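Local coordinates for protein alpha-toxin (PDB 2VK9) that is a large clostridial toxin of Clostridium novyi, represented here by its catalytic domain, which has the GT-A glycosyltransferase fold, at residues N399-Q404 with S481-D486. Numbering follows the deposited sequence.
Sequences NNLISQ and SSATCD
Asn400, Leu401 and Gln404 meet Ser482, Ala483 and Asp486 in a buried helix-to-helix contact of the GT-A catalytic domain, where the start of helix 396-422 lies across helix 477-488. The two local axes approach to 8.4 Å with 125° between their N-to-C directions. Ala483 sits at the centre: its methyl CB reaches to 3.6 Å from Leu401 CA, so a side chain of one helix rests directly on the backbone of the other. Leu401 CD1 touches Ala483 CB at 3.9 Å, and the leucine also packs on Ile479 and Tyr480 of the partner helix and on Ile272 of helix 263-278, whereas Thr484, on the far side of helix 477-488, faces Phe384 of strand 382-391. The contact thus lies in a layer of helices beside the central sheet.

Polar groups border this apolar centre. Asn400 lays its CB against Ala483 O at 3.7 Å, and its amide plane stands nearly perpendicular, 85°, to the carboxylate of Asp486; its ND2 is hydrogen-bonded to Thr487, one residue further along the partner helix. Gln404 bends at chi2 (-71°), which carries its amide over Ser482, with Gln404 NE2 3.5 Å from Ser482 CB. Arg408 holds the other end of that amide through OE1, while Thr494 O takes a further bond from NE2. The carboxylate of Asp486 is bound by the backbone N atoms of Asn493 and Thr494, which ties the chain following helix 477-488 back to this crossing. Across the interface, Gln404 NE2 donates to Asp486 OD2 at 3.1 Å, a bent hydrogen bond that reaches the oxygen from above the carboxylate plane.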
# COMPACT_ATOMS: atom_id res chain seq x y z
N ASN A 399 14.35 -0.63 3.38
CA ASN A 399 14.78 0.42 4.29
C ASN A 399 14.34 1.79 3.83
O ASN A 399 13.98 2.63 4.65
CB ASN A 399 16.29 0.38 4.54
CG ASN A 399 16.69 -0.74 5.51
OD1 ASN A 399 17.69 -1.44 5.29
ND2 ASN A 399 15.92 -0.91 6.60
N ASN A 400 14.33 2.00 2.51
CA ASN A 400 13.80 3.23 1.93
C ASN A 400 12.30 3.37 2.13
O ASN A 400 11.81 4.48 2.33
CB ASN A 400 14.12 3.31 0.45
CG ASN A 400 15.58 3.58 0.18
OD1 ASN A 400 16.32 4.10 1.03
ND2 ASN A 400 16.01 3.23 -1.03
N LEU A 401 11.59 2.25 2.05
CA LEU A 401 10.16 2.19 2.33
C LEU A 401 9.84 2.59 3.77
O LEU A 401 8.94 3.40 3.99
CB LEU A 401 9.61 0.81 2.03
CG LEU A 401 8.09 0.62 2.06
CD1 LEU A 401 7.42 1.47 1.00
CD2 LEU A 401 7.77 -0.85 1.84
N ILE A 402 10.58 2.05 4.73
CA ILE A 402 10.36 2.35 6.16
C ILE A 402 10.69 3.81 6.42
O ILE A 402 10.02 4.48 7.20
CB ILE A 402 11.21 1.46 7.10
CG1 ILE A 402 10.74 -0.00 7.04
CG2 ILE A 402 11.16 1.97 8.54
CD1 ILE A 402 11.82 -1.01 7.34
N SER A 403 11.74 4.28 5.74
CA SER A 403 12.16 5.67 5.78
C SER A 403 11.07 6.60 5.22
O SER A 403 10.69 7.57 5.87
CB SER A 403 13.48 5.83 5.02
OG SER A 403 13.87 7.19 4.98
N GLN A 404 10.56 6.27 4.03
CA GLN A 404 9.43 7.01 3.45
C GLN A 404 8.27 7.13 4.42
O GLN A 404 7.79 8.24 4.69
CB GLN A 404 8.93 6.33 2.17
CG GLN A 404 9.74 6.62 0.92
CD GLN A 404 9.60 8.05 0.39
OE1 GLN A 404 8.70 8.81 0.79
NE2 GLN A 404 10.50 8.42 -0.52
N SER A 481 6.14 3.74 -4.66
CA SER A 481 6.75 4.26 -5.87
C SER A 481 7.78 5.33 -5.55
O SER A 481 8.69 5.54 -6.33
CB SER A 481 5.71 4.79 -6.85
OG SER A 481 4.80 5.62 -6.19
N SER A 482 7.65 5.97 -4.39
CA SER A 482 8.67 6.92 -3.95
C SER A 482 9.87 6.23 -3.31
O SER A 482 11.00 6.70 -3.44
CB SER A 482 8.08 7.97 -3.00
OG SER A 482 7.17 8.83 -3.68
N ALA A 483 9.64 5.12 -2.61
CA ALA A 483 10.73 4.34 -2.02
C ALA A 483 11.53 3.66 -3.13
O ALA A 483 12.74 3.47 -3.03
CB ALA A 483 10.19 3.31 -1.05
N THR A 484 10.83 3.31 -4.19
CA THR A 484 11.41 2.76 -5.40
C THR A 484 12.20 3.83 -6.16
O THR A 484 13.29 3.56 -6.67
CB THR A 484 10.28 2.22 -6.27
OG1 THR A 484 9.72 1.08 -5.62
CG2 THR A 484 10.78 1.77 -7.58
N CYS A 485 11.65 5.03 -6.20
CA CYS A 485 12.30 6.18 -6.81
C CYS A 485 13.55 6.59 -6.04
O CYS A 485 14.55 6.94 -6.63
CB CYS A 485 11.31 7.33 -6.88
SG CYS A 485 11.86 8.74 -7.85
N ASP A 486 13.47 6.54 -4.71
CA ASP A 486 14.62 6.72 -3.82
C ASP A 486 15.78 5.83 -4.26
O ASP A 486 16.90 6.30 -4.44
CB ASP A 486 14.25 6.30 -2.37
CG ASP A 486 13.62 7.42 -1.54
OD1 ASP A 486 13.47 8.56 -2.04
OD2 ASP A 486 13.28 7.15 -0.36